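Local coordinates for glucose-1-phosphate uridylyltransferase (Sphingomonas elodea, PDB 2UX8), which probably catalyses transfer of a uridylyl group from UTP to alpha-D-glucose 1-phosphate, yielding UDP-glucose and diphosphate, at residues M35-L40 with L139-M144; L47-V52 with D99-K104; T260-G265 with I271-A276. All blocks are in the same frame, centred on the assembly; numbering follows the deposited sequence.

All three contacts lie within the nucleotidyl transferase region, with contact 1 in the middle: its centre is about 13 Å from that of contact 2 and about 11 Å from that of contact 3, while those of contacts 2 and 3 are about 19 Å apart. Along the chain, contact 2 is nested in the loop closed by contact 1, and contact 3 follows both. Segment 35-40 leads into helix 47-57, which contact 2 ties to the loop 99-104. Strand 142-145 pairs antiparallel with strand 260-263, joining contacts 1 and 3. The series thus runs from helix 47-57, packed on strands 16-21 and 62-67, past the glucose 1-phosphate pocket to helix 267-279; each contact also touches neighbouring subunits.

Contact 1: M35-L40 with L139-M144; sequences MPKEML and LPDDFM
Glu38 and Pro140 bring their CA atoms nearest across the contact, 6.6 Å apart, where the 3-10 turn of residues 37-39 faces the type I beta turn from Leu139 to Asp142. Proline suits the second position of that turn, since its ring already fixes the phi required. Pro140 CG meets Glu38 CG at 4.1 Å, a light apolar touch between side chains that cross obliquely.

The polar tie is a salt bridge from Lys37 NZ to Asp141 OD2, 2.6 Å long. The ammonium meets that oxygen on its syn side, 27° out of the carboxylate plane, and Lys37 NZ also stays 3.0 Å from Asp141 OD1. Lys37 starts with CG anti to the backbone N (chi1 159°), and bends at chi2 and chi4 carry it across the aspartate at about a right angle. With a methionine here, the carboxylate of Asp141 would probably lose its charged mate, and the two turns their polar tie.

Asp142 binds glucose 1-phosphate, its OD1 weakly hydrogen-bonded to the sugar O6, and is held by Arg261 and Gly214 N. The contact thus joins the loop after strand 16-21 of this GT-A-type fold to the sugar-phosphate pocket that Leu139 and Asp142 help form.

Contact 2: L47-V52 with D99-K104; sequences LIQYAV and DGTRLK
Gln49, in the opening turn of helix 47-57, reaches Gly100 and Thr101 in the irregular loop that leads to strand 108-112. The backbones stay well apart, with the CA atoms of Gln49 and Thr101 separated by 7.2 Å, so the long amide side chain has to span the gap. Its CG stands anti to the backbone N (chi1 -175°), and a bend at chi2 then swings the amide over to the loop. Gln49 NE2 donates to Gly100 O across 3.2 Å, with an angle of 144° at the hydrogen. The donor sits above the carbonyl plane, 58° out of it, so the bond misses the lone pairs.

Helix 47-57 is the connection of a beta-alpha-beta crossover between the parallel neighbours 16-21 and 62-67. Val52 packs inward on Phe19, Met63 and Phe65 of these strands, whereas Gln49 reaches the loop as well as His77 and Asp53.

Both ends of the amide are occupied: NE2 also bonds to Asp53 OD1, and OE1 accepts from His77 NE2, which together fix the rotation of the group. Gln49 OE1 lies 3.6 Å from Thr101 CG2, the methyl branch, which touches it without a polar bond. The threonine hydroxyl turns instead to Leu98 O and to Lys33 of the second subunit. Gly100 suits its place because its phi is positive and a CB would press on the preceding carbonyl oxygen. A little further on, Leu103 O accepts a hydrogen bond from Gln114 of the third subunit.

Contact 3: T260-G265 with I271-A276; sequences TRYDCG and IQANLA
Tyr262 holds CG anti to its own carbonyl carbon (chi1 -63°), which carries the ring off strand 260-263 and lays it along helix 267-279. Cys264 has the same first torsion, and its sulfur thereby meets the same helix residue as the tyrosine, Ala273.

The ring takes Ala273 CA over one face in a CH-pi contact, the atom 4.2 Å from the ring centroid and 23° off the normal. Beside this, Ala273 CB touches Tyr262 CB at 3.8 Å and Cys264 SG, also at 3.8 Å, so a single methyl fills the angle between tyrosine and cysteine. Toward the far end of the ring, Ala276 CB approaches obliquely, 3.5 Å from Tyr262 OH. Gln272 adds its CB, 4.1 Å from Tyr262 CD2. Alanines three residues apart suit this side of the helix, because their small side chains let the broad ring lie against the backbone. The phenol oxygen has a weak hydrogen bond from Thr260 OG1.

Strand and helix axes come within 8.1 Å of each other, their directions 137° apart, as the chain turns back after Gly265. On the strand side, 260-263 pairs antiparallel with 142-145, whose Phe143 packs on both Tyr262 and Cys264. On the helix side, Phe291 of the second subunit packs on Gln272, Leu275 and Ala276, so helix 267-279 lies between that two-stranded sheet and the second subunit.

Contact 1: M35-L40 with L139-M144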
ATOM      1  N   MET C  35      -3.233   8.332   8.190  1.00 39.84           N
ATOM      2  CA  MET C  35      -1.856   8.311   8.670  1.00 39.13           C
ATOM      3  C   MET C  35      -1.802   7.617  10.015  1.00 37.11           C
ATOM      4  O   MET C  35      -2.589   7.923  10.907  1.00 37.29           O
ATOM      5  CB  MET C  35      -1.323   9.731   8.876  1.00 55.42           C
ATOM      6  CG  MET C  35      -0.616  10.360   7.691  1.00 61.77           C
ATOM      7  SD  MET C  35       0.811   9.430   7.020  1.00 74.45           S
ATOM      8  CE  MET C  35       1.688   9.003   8.479  1.00 71.03           C
ATOM      9  N   PRO C  36      -0.877   6.671  10.185  1.00 21.87           N
ATOM     10  CA  PRO C  36      -0.811   6.007  11.484  1.00 21.42           C
ATOM     11  C   PRO C  36      -0.453   7.046  12.550  1.00 21.84           C
ATOM     12  O   PRO C  36       0.414   7.905  12.343  1.00 20.91           O
ATOM     13  CB  PRO C  36       0.294   4.978  11.291  1.00 20.36           C
ATOM     14  CG  PRO C  36       0.237   4.685   9.813  1.00 20.82           C
ATOM     15  CD  PRO C  36       0.020   6.037   9.209  1.00 20.76           C
ATOM     16  N   LYS C  37      -1.155   6.983  13.672  1.00 33.34           N
ATOM     17  CA  LYS C  37      -0.932   7.873  14.799  1.00 33.52           C
ATOM     18  C   LYS C  37       0.527   7.782  15.235  1.00 33.32           C
ATOM     19  O   LYS C  37       1.150   8.777  15.596  1.00 33.26           O
ATOM     20  CB  LYS C  37      -1.860   7.428  15.928  1.00 49.29           C
ATOM     21  CG  LYS C  37      -1.469   7.870  17.306  1.00 49.94           C
ATOM     22  CD  LYS C  37      -1.733   9.337  17.505  1.00 50.14           C
ATOM     23  CE  LYS C  37      -1.503   9.721  18.953  1.00 51.99           C
ATOM     24  NZ  LYS C  37      -2.418   9.001  19.899  1.00 56.78           N
ATOM     25  N   GLU C  38       1.063   6.570  15.177  1.00 31.70           N
ATOM     26  CA  GLU C  38       2.431   6.311  15.582  1.00 32.01           C
ATOM     27  C   GLU C  38       3.454   7.000  14.692  1.00 30.18           C
ATOM     28  O   GLU C  38       4.642   7.031  15.007  1.00 30.06           O
ATOM     29  CB  GLU C  38       2.695   4.800  15.594  1.00 50.19           C
ATOM     30  CG  GLU C  38       1.778   3.984  16.505  1.00 55.46           C
ATOM     31  CD  GLU C  38       0.497   3.518  15.815  1.00 60.91           C
ATOM     32  OE1 GLU C  38       0.443   3.552  14.574  1.00 62.74           O
ATOM     33  OE2 GLU C  38      -0.452   3.096  16.511  1.00 64.38           O
ATOM     34  N   MET C  39       2.993   7.547  13.577  1.00 26.81           N
ATOM     35  CA  MET C  39       3.880   8.217  12.648  1.00 25.37           C
ATOM     36  C   MET C  39       3.884   9.727  12.822  1.00 25.26           C
ATOM     37  O   MET C  39       4.648  10.417  12.154  1.00 25.31           O
ATOM     38  CB  MET C  39       3.496   7.874  11.218  1.00 25.41           C
ATOM     39  CG  MET C  39       3.751   6.452  10.831  1.00 23.46           C
ATOM     40  SD  MET C  39       5.483   6.089  10.862  1.00 26.22           S
ATOM     41  CE  MET C  39       6.043   7.003   9.469  1.00 19.35           C
ATOM     42  N   LEU C  40       3.032  10.250  13.700  1.00 18.12           N
ATOM     43  CA  LEU C  40       3.020  11.691  13.926  1.00 17.77           C
ATOM     44  C   LEU C  40       4.404  12.060  14.423  1.00 17.52           C
ATOM     45  O   LEU C  40       4.998  11.355  15.241  1.00 17.24           O
ATOM     46  CB  LEU C  40       1.956  12.101  14.946  1.00 23.51           C
ATOM     47  CG  LEU C  40       0.502  11.925  14.495  1.00 23.28           C
ATOM     48  CD1 LEU C  40      -0.423  12.645  15.458  1.00 22.93           C
ATOM     49  CD2 LEU C  40       0.322  12.492  13.105  1.00 21.67           C
ATOM     50  N   LEU C 139       4.618   1.682  24.544  1.00 21.04           N
ATOM     51  CA  LEU C 139       3.500   2.345  23.919  1.00 21.94           C
ATOM     52  C   LEU C 139       4.039   3.699  23.465  1.00 22.52           C
ATOM     53  O   LEU C 139       4.236   4.602  24.276  1.00 23.24           O
ATOM     54  CB  LEU C 139       2.371   2.521  24.937  1.00 38.24           C
ATOM     55  CG  LEU C 139       2.068   1.371  25.912  1.00 38.42           C
ATOM     56  CD1 LEU C 139       0.780   1.694  26.683  1.00 40.47           C
ATOM     57  CD2 LEU C 139       1.920   0.061  25.177  1.00 37.00           C
ATOM     58  N   PRO C 140       4.295   3.854  22.159  1.00 31.13           N
ATOM     59  CA  PRO C 140       4.821   5.107  21.603  1.00 31.12           C
ATOM     60  C   PRO C 140       4.099   6.420  21.934  1.00 31.61           C
ATOM     61  O   PRO C 140       4.725   7.477  21.917  1.00 32.50           O
ATOM     62  CB  PRO C 140       4.907   4.820  20.100  1.00 38.22           C
ATOM     63  CG  PRO C 140       4.004   3.627  19.896  1.00 38.58           C
ATOM     64  CD  PRO C 140       4.202   2.814  21.123  1.00 38.47           C
ATOM     65  N   ASP C 141       2.806   6.373  22.239  1.00 33.38           N
ATOM     66  CA  ASP C 141       2.083   7.596  22.596  1.00 34.05           C
ATOM     67  C   ASP C 141       2.683   8.231  23.846  1.00 34.25           C
ATOM     68  O   ASP C 141       2.554   9.435  24.064  1.00 34.16           O
ATOM     69  CB  ASP C 141       0.607   7.314  22.853  1.00 28.53           C
ATOM     70  CG  ASP C 141      -0.254   7.544  21.626  1.00 31.68           C
ATOM     71  OD1 ASP C 141       0.300   7.809  20.539  1.00 34.24           O
ATOM     72  OD2 ASP C 141      -1.492   7.453  21.752  1.00 37.41           O
ATOM     73  N   ASP C 142       3.316   7.415  24.682  1.00 37.92           N
ATOM     74  CA  ASP C 142       3.959   7.923  25.883  1.00 38.14           C
ATOM     75  C   ASP C 142       5.387   8.316  25.505  1.00 37.70           C
ATOM     76  O   ASP C 142       6.312   7.496  25.502  1.00 36.86           O
ATOM     77  CB  ASP C 142       3.937   6.866  26.994  1.00 44.70           C
ATOM     78  CG  ASP C 142       2.638   6.888  27.783  1.00 46.88           C
ATOM     79  OD1 ASP C 142       2.274   5.867  28.397  1.00 49.96           O
ATOM     80  OD2 ASP C 142       1.977   7.945  27.791  1.00 49.04           O
ATOM     81  N   PHE C 143       5.532   9.589  25.148  1.00 28.76           N
ATOM     82  CA  PHE C 143       6.805  10.150  24.743  1.00 28.91           C
ATOM     83  C   PHE C 143       7.630  10.379  26.017  1.00 29.40           C
ATOM     84  O   PHE C 143       7.284  11.207  26.867  1.00 29.43           O
ATOM     85  CB  PHE C 143       6.547  11.458  23.987  1.00 31.03           C
ATOM     86  CG  PHE C 143       7.777  12.079  23.415  1.00 30.96           C
ATOM     87  CD1 PHE C 143       8.415  11.512  22.324  1.00 30.68           C
ATOM     88  CD2 PHE C 143       8.348  13.195  24.021  1.00 30.83           C
ATOM     89  CE1 PHE C 143       9.615  12.045  21.852  1.00 30.96           C
ATOM     90  CE2 PHE C 143       9.545  13.730  23.556  1.00 27.64           C
ATOM     91  CZ  PHE C 143      10.179  13.153  22.471  1.00 29.15           C
ATOM     92  N   MET C 144       8.705   9.611  26.158  1.00 31.13           N
ATOM     93  CA  MET C 144       9.560   9.706  27.330  1.00 31.91           C
ATOM     94  C   MET C 144      10.824  10.502  27.025  1.00 32.80           C
ATOM     95  O   MET C 144      11.756  10.008  26.390  1.00 32.31           O
ATOM     96  CB  MET C 144       9.922   8.302  27.829  1.00 36.74           C
ATOM     97  CG  MET C 144       8.712   7.413  28.059  1.00 35.80           C
ATOM     98  SD  MET C 144       7.547   8.099  29.259  1.00 36.79           S
ATOM     99  CE  MET C 144       8.080   7.239  30.750  1.00 35.49           C
TER

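Contact 2: L47-V52 with D99-K104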
ATOM      1  N   LEU C  47       6.809   9.174  16.393  1.00 39.28           N
ATOM      2  CA  LEU C  47       6.721   8.547  17.709  1.00 38.46           C
ATOM      3  C   LEU C  47       7.371   7.161  17.822  1.00 39.40           C
ATOM      4  O   LEU C  47       8.103   6.919  18.775  1.00 40.61           O
ATOM      5  CB  LEU C  47       5.256   8.473  18.139  1.00 22.35           C
ATOM      6  CG  LEU C  47       4.617   9.832  18.435  1.00 19.54           C
ATOM      7  CD1 LEU C  47       3.114   9.697  18.510  1.00 15.42           C
ATOM      8  CD2 LEU C  47       5.180  10.375  19.737  1.00 17.94           C
ATOM      9  N   ILE C  48       7.122   6.247  16.881  1.00 33.51           N
ATOM     10  CA  ILE C  48       7.751   4.920  16.978  1.00 33.89           C
ATOM     11  C   ILE C  48       9.258   4.985  16.875  1.00 33.83           C
ATOM     12  O   ILE C  48       9.952   4.159  17.474  1.00 34.25           O
ATOM     13  CB  ILE C  48       7.343   3.943  15.870  1.00 36.12           C
ATOM     14  CG1 ILE C  48       6.532   4.675  14.824  1.00 37.64           C
ATOM     15  CG2 ILE C  48       6.663   2.720  16.456  1.00 34.66           C
ATOM     16  CD1 ILE C  48       6.946   4.292  13.439  1.00 40.50           C
ATOM     17  N   GLN C  49       9.764   5.934  16.083  1.00 29.17           N
ATOM     18  CA  GLN C  49      11.203   6.073  15.931  1.00 29.14           C
ATOM     19  C   GLN C  49      11.802   6.292  17.321  1.00 28.64           C
ATOM     20  O   GLN C  49      12.728   5.577  17.718  1.00 28.29           O
ATOM     21  CB  GLN C  49      11.540   7.239  15.007  1.00 45.59           C
ATOM     22  CG  GLN C  49      13.015   7.355  14.704  1.00 48.27           C
ATOM     23  CD  GLN C  49      13.569   6.103  14.082  1.00 54.38           C
ATOM     24  OE1 GLN C  49      13.253   5.779  12.942  1.00 58.52           O
ATOM     25  NE2 GLN C  49      14.398   5.380  14.831  1.00 56.35           N
ATOM     26  N   TYR C  50      11.257   7.248  18.072  1.00 37.83           N
ATOM     27  CA  TYR C  50      11.758   7.511  19.418  1.00 37.85           C
ATOM     28  C   TYR C  50      11.713   6.253  20.259  1.00 38.22           C
ATOM     29  O   TYR C  50      12.668   5.927  20.971  1.00 38.61           O
ATOM     30  CB  TYR C  50      10.934   8.582  20.116  1.00 22.94           C
ATOM     31  CG  TYR C  50      11.241   9.976  19.645  1.00 22.45           C
ATOM     32  CD1 TYR C  50      10.444  10.590  18.679  1.00 20.93           C
ATOM     33  CD2 TYR C  50      12.344  10.679  20.144  1.00 21.69           C
ATOM     34  CE1 TYR C  50      10.730  11.865  18.217  1.00 20.47           C
ATOM     35  CE2 TYR C  50      12.639  11.962  19.685  1.00 20.68           C
ATOM     36  CZ  TYR C  50      11.820  12.545  18.716  1.00 21.58           C
ATOM     37  OH  TYR C  50      12.070  13.805  18.229  1.00 22.39           O
ATOM     38  N   ALA C  51      10.593   5.549  20.164  1.00 28.40           N
ATOM     39  CA  ALA C  51      10.382   4.331  20.914  1.00 28.11           C
ATOM     40  C   ALA C  51      11.389   3.226  20.599  1.00 28.14           C
ATOM     41  O   ALA C  51      11.876   2.555  21.520  1.00 28.09           O
ATOM     42  CB  ALA C  51       8.970   3.838  20.681  1.00 15.21           C
ATOM     43  N   VAL C  52      11.706   3.018  19.321  1.00 22.50           N
ATOM     44  CA  VAL C  52      12.661   1.965  18.999  1.00 23.01           C
ATOM     45  C   VAL C  52      14.085   2.412  19.337  1.00 24.05           C
ATOM     46  O   VAL C  52      14.929   1.593  19.665  1.00 24.71           O
ATOM     47  CB  VAL C  52      12.569   1.510  17.512  1.00 24.94           C
ATOM     48  CG1 VAL C  52      11.149   1.155  17.180  1.00 23.83           C
ATOM     49  CG2 VAL C  52      13.052   2.580  16.591  1.00 26.30           C
ATOM     50  N   ASP C  99      20.341   7.608  10.178  1.00 50.13           N
ATOM     51  CA  ASP C  99      20.982   6.689  11.111  1.00 51.78           C
ATOM     52  C   ASP C  99      20.018   6.214  12.174  1.00 52.41           C
ATOM     53  O   ASP C  99      19.467   7.020  12.909  1.00 52.79           O
ATOM     54  CB  ASP C  99      22.157   7.381  11.793  1.00 70.51           C
ATOM     55  CG  ASP C  99      23.483   7.070  11.137  1.00 73.48           C
ATOM     56  OD1 ASP C  99      23.511   6.550   9.996  1.00 75.31           O
ATOM     57  OD2 ASP C  99      24.512   7.359  11.777  1.00 76.11           O
ATOM     58  N   GLY C 100      19.818   4.908  12.270  1.00 48.14           N
ATOM     59  CA  GLY C 100      18.914   4.398  13.281  1.00 48.85           C
ATOM     60  C   GLY C 100      17.517   4.111  12.764  1.00 49.46           C
ATOM     61  O   GLY C 100      16.669   3.597  13.492  1.00 49.89           O
ATOM     62  N   THR C 101      17.266   4.444  11.503  1.00 49.44           N
ATOM     63  CA  THR C 101      15.956   4.192  10.931  1.00 49.24           C
ATOM     64  C   THR C 101      15.914   2.804  10.345  1.00 49.24           C
ATOM     65  O   THR C 101      14.856   2.316   9.974  1.00 49.20           O
ATOM     66  CB  THR C 101      15.594   5.168   9.805  1.00 48.47           C
ATOM     67  OG1 THR C 101      16.556   5.067   8.753  1.00 48.96           O
ATOM     68  CG2 THR C 101      15.553   6.579  10.316  1.00 47.42           C
ATOM     69  N   ARG C 102      17.066   2.159  10.254  1.00 50.75           N
ATOM     70  CA  ARG C 102      17.086   0.828   9.690  1.00 50.57           C
ATOM     71  C   ARG C 102      17.918  -0.091  10.549  1.00 49.79           C
ATOM     72  O   ARG C 102      19.057   0.223  10.869  1.00 49.63           O
ATOM     73  CB  ARG C 102      17.662   0.876   8.287  1.00 72.12           C
ATOM     74  CG  ARG C 102      17.193  -0.232   7.398  1.00 75.39           C
ATOM     75  CD  ARG C 102      18.005  -0.222   6.137  1.00 82.00           C
ATOM     76  NE  ARG C 102      19.371  -0.644   6.411  1.00 86.50           N
ATOM     77  CZ  ARG C 102      20.400  -0.415   5.608  1.00 89.63           C
ATOM     78  NH1 ARG C 102      20.228   0.240   4.474  1.00 91.24           N
ATOM     79  NH2 ARG C 102      21.603  -0.852   5.935  1.00 91.62           N
ATOM     80  N   LEU C 103      17.340  -1.221  10.933  1.00 42.64           N
ATOM     81  CA  LEU C 103      18.054  -2.194  11.742  1.00 41.92           C
ATOM     82  C   LEU C 103      18.527  -3.331  10.849  1.00 41.19           C
ATOM     83  O   LEU C 103      18.298  -3.316   9.639  1.00 41.23           O
ATOM     84  CB  LEU C 103      17.143  -2.738  12.843  1.00 50.61           C
ATOM     85  CG  LEU C 103      17.172  -2.047  14.215  1.00 51.04           C
ATOM     86  CD1 LEU C 103      16.864  -0.582  14.098  1.00 49.29           C
ATOM     87  CD2 LEU C 103      16.161  -2.715  15.121  1.00 50.56           C
ATOM     88  N   LYS C 104      19.204  -4.303  11.444  1.00 41.25           N
ATOM     89  CA  LYS C 104      19.683  -5.463  10.704  1.00 41.12           C
ATOM     90  C   LYS C 104      18.471  -6.245  10.210  1.00 40.49           C
ATOM     91  O   LYS C 104      17.437  -6.299  10.887  1.00 40.88           O
ATOM     92  CB  LYS C 104      20.499  -6.355  11.623  1.00 65.25           C
ATOM     93  CG  LYS C 104      21.938  -6.500  11.250  1.00 68.05           C
ATOM     94  CD  LYS C 104      22.678  -7.165  12.381  1.00 71.52           C
ATOM     95  CE  LYS C 104      24.094  -7.504  11.995  1.00 74.54           C
ATOM     96  NZ  LYS C 104      24.856  -7.968  13.183  1.00 75.93           N
TER

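Contact 3: T260-G265 with I271-A276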
ATOM      1  N   THR C 260      10.991  13.684  31.862  1.00 36.59           N
ATOM      2  CA  THR C 260       9.576  14.000  31.822  1.00 36.72           C
ATOM      3  C   THR C 260       8.867  13.256  30.699  1.00 36.17           C
ATOM      4  O   THR C 260       9.422  13.004  29.619  1.00 35.82           O
ATOM      5  CB  THR C 260       9.333  15.508  31.692  1.00 43.43           C
ATOM      6  OG1 THR C 260      10.141  16.032  30.639  1.00 47.24           O
ATOM      7  CG2 THR C 260       9.676  16.212  32.990  1.00 43.74           C
ATOM      8  N   ARG C 261       7.631  12.890  30.980  1.00 34.03           N
ATOM      9  CA  ARG C 261       6.835  12.157  30.028  1.00 34.17           C
ATOM     10  C   ARG C 261       5.740  13.032  29.459  1.00 33.88           C
ATOM     11  O   ARG C 261       5.087  13.769  30.182  1.00 34.70           O
ATOM     12  CB  ARG C 261       6.243  10.933  30.717  1.00 39.93           C
ATOM     13  CG  ARG C 261       5.136  10.251  29.970  1.00 39.80           C
ATOM     14  CD  ARG C 261       3.928  10.183  30.863  1.00 40.97           C
ATOM     15  NE  ARG C 261       2.783   9.536  30.239  1.00 42.61           N
ATOM     16  CZ  ARG C 261       1.545   9.610  30.720  1.00 43.55           C
ATOM     17  NH1 ARG C 261       1.306  10.303  31.830  1.00 41.22           N
ATOM     18  NH2 ARG C 261       0.546   9.007  30.088  1.00 43.85           N
ATOM     19  N   TYR C 262       5.559  12.969  28.149  1.00 41.21           N
ATOM     20  CA  TYR C 262       4.519  13.752  27.509  1.00 40.53           C
ATOM     21  C   TYR C 262       3.501  12.806  26.913  1.00 39.89           C
ATOM     22  O   TYR C 262       3.843  11.889  26.173  1.00 40.06           O
ATOM     23  CB  TYR C 262       5.109  14.644  26.417  1.00 38.11           C
ATOM     24  CG  TYR C 262       6.078  15.664  26.946  1.00 36.84           C
ATOM     25  CD1 TYR C 262       7.405  15.326  27.188  1.00 36.69           C
ATOM     26  CD2 TYR C 262       5.655  16.956  27.259  1.00 36.53           C
ATOM     27  CE1 TYR C 262       8.299  16.247  27.738  1.00 36.12           C
ATOM     28  CE2 TYR C 262       6.539  17.891  27.809  1.00 37.92           C
ATOM     29  CZ  TYR C 262       7.860  17.527  28.048  1.00 36.86           C
ATOM     30  OH  TYR C 262       8.736  18.426  28.606  1.00 36.34           O
ATOM     31  N   ASP C 263       2.246  13.025  27.256  1.00 26.98           N
ATOM     32  CA  ASP C 263       1.176  12.191  26.750  1.00 27.34           C
ATOM     33  C   ASP C 263       0.764  12.654  25.354  1.00 27.50           C
ATOM     34  O   ASP C 263      -0.133  13.478  25.201  1.00 27.27           O
ATOM     35  CB  ASP C 263      -0.021  12.249  27.707  1.00 43.14           C
ATOM     36  CG  ASP C 263      -1.106  11.244  27.355  1.00 44.20           C
ATOM     37  OD1 ASP C 263      -0.898  10.426  26.430  1.00 43.07           O
ATOM     38  OD2 ASP C 263      -2.167  11.268  28.016  1.00 45.37           O
ATOM     39  N   CYS C 264       1.433  12.134  24.333  1.00 39.01           N
ATOM     40  CA  CYS C 264       1.093  12.492  22.968  1.00 39.67           C
ATOM     41  C   CYS C 264      -0.193  11.795  22.561  1.00 40.26           C
ATOM     42  O   CYS C 264      -0.539  11.738  21.390  1.00 40.74           O
ATOM     43  CB  CYS C 264       2.236  12.114  22.041  1.00 36.70           C
ATOM     44  SG  CYS C 264       3.663  13.144  22.389  1.00 36.41           S
ATOM     45  N   GLY C 265      -0.890  11.261  23.557  1.00 46.88           N
ATOM     46  CA  GLY C 265      -2.151  10.591  23.318  1.00 47.86           C
ATOM     47  C   GLY C 265      -3.221  11.652  23.151  1.00 48.76           C
ATOM     48  O   GLY C 265      -4.261  11.418  22.532  1.00 49.08           O
ATOM     49  N   ILE C 271       1.596  18.743  21.373  1.00 32.96           N
ATOM     50  CA  ILE C 271       2.168  20.055  21.123  1.00 33.23           C
ATOM     51  C   ILE C 271       3.263  20.414  22.127  1.00 33.22           C
ATOM     52  O   ILE C 271       4.313  20.947  21.756  1.00 33.79           O
ATOM     53  CB  ILE C 271       1.055  21.121  21.094  1.00 38.21           C
ATOM     54  CG1 ILE C 271       0.382  21.082  19.719  1.00 38.94           C
ATOM     55  CG2 ILE C 271       1.625  22.508  21.368  1.00 39.16           C
ATOM     56  CD1 ILE C 271      -1.011  21.634  19.698  1.00 42.16           C
ATOM     57  N   GLN C 272       3.025  20.098  23.395  1.00 36.85           N
ATOM     58  CA  GLN C 272       4.005  20.383  24.424  1.00 35.03           C
ATOM     59  C   GLN C 272       5.290  19.617  24.160  1.00 34.28           C
ATOM     60  O   GLN C 272       6.376  20.161  24.315  1.00 33.63           O
ATOM     61  CB  GLN C 272       3.435  20.046  25.799  1.00 35.76           C
ATOM     62  CG  GLN C 272       2.459  21.084  26.298  1.00 33.72           C
ATOM     63  CD  GLN C 272       1.638  20.592  27.462  1.00 36.70           C
ATOM     64  OE1 GLN C 272       2.094  19.769  28.250  1.00 41.44           O
ATOM     65  NE2 GLN C 272       0.418  21.103  27.587  1.00 39.19           N
ATOM     66  N   ALA C 273       5.170  18.361  23.747  1.00 30.66           N
ATOM     67  CA  ALA C 273       6.358  17.566  23.457  1.00 30.44           C
ATOM     68  C   ALA C 273       7.181  18.211  22.345  1.00 30.72           C
ATOM     69  O   ALA C 273       8.405  18.329  22.463  1.00 30.58           O
ATOM     70  CB  ALA C 273       5.972  16.150  23.056  1.00  8.38           C
ATOM     71  N   ASN C 274       6.506  18.625  21.272  1.00 30.05           N
ATOM     72  CA  ASN C 274       7.158  19.267  20.131  1.00 30.07           C
ATOM     73  C   ASN C 274       7.932  20.501  20.567  1.00 30.96           C
ATOM     74  O   ASN C 274       9.048  20.747  20.119  1.00 31.27           O
ATOM     75  CB  ASN C 274       6.112  19.682  19.095  1.00 27.28           C
ATOM     76  CG  ASN C 274       5.856  18.608  18.056  1.00 26.92           C
ATOM     77  OD1 ASN C 274       6.559  18.534  17.051  1.00 26.88           O
ATOM     78  ND2 ASN C 274       4.849  17.764  18.297  1.00 21.87           N
ATOM     79  N   LEU C 275       7.321  21.283  21.438  1.00 30.29           N
ATOM     80  CA  LEU C 275       7.944  22.494  21.925  1.00 31.00           C
ATOM     81  C   LEU C 275       9.184  22.185  22.764  1.00 31.41           C
ATOM     82  O   LEU C 275      10.248  22.798  22.592  1.00 31.52           O
ATOM     83  CB  LEU C 275       6.934  23.276  22.757  1.00 39.27           C
ATOM     84  CG  LEU C 275       7.478  24.506  23.460  1.00 39.51           C
ATOM     85  CD1 LEU C 275       8.142  25.418  22.444  1.00 41.18           C
ATOM     86  CD2 LEU C 275       6.343  25.205  24.179  1.00 41.64           C
ATOM     87  N   ALA C 276       9.031  21.231  23.676  1.00 32.42           N
ATOM     88  CA  ALA C 276      10.109  20.828  24.558  1.00 32.57           C
ATOM     89  C   ALA C 276      11.326  20.386  23.778  1.00 33.02           C
ATOM     90  O   ALA C 276      12.434  20.841  24.029  1.00 33.64           O
ATOM     91  CB  ALA C 276       9.643  19.701  25.468  1.00 26.90           C
TER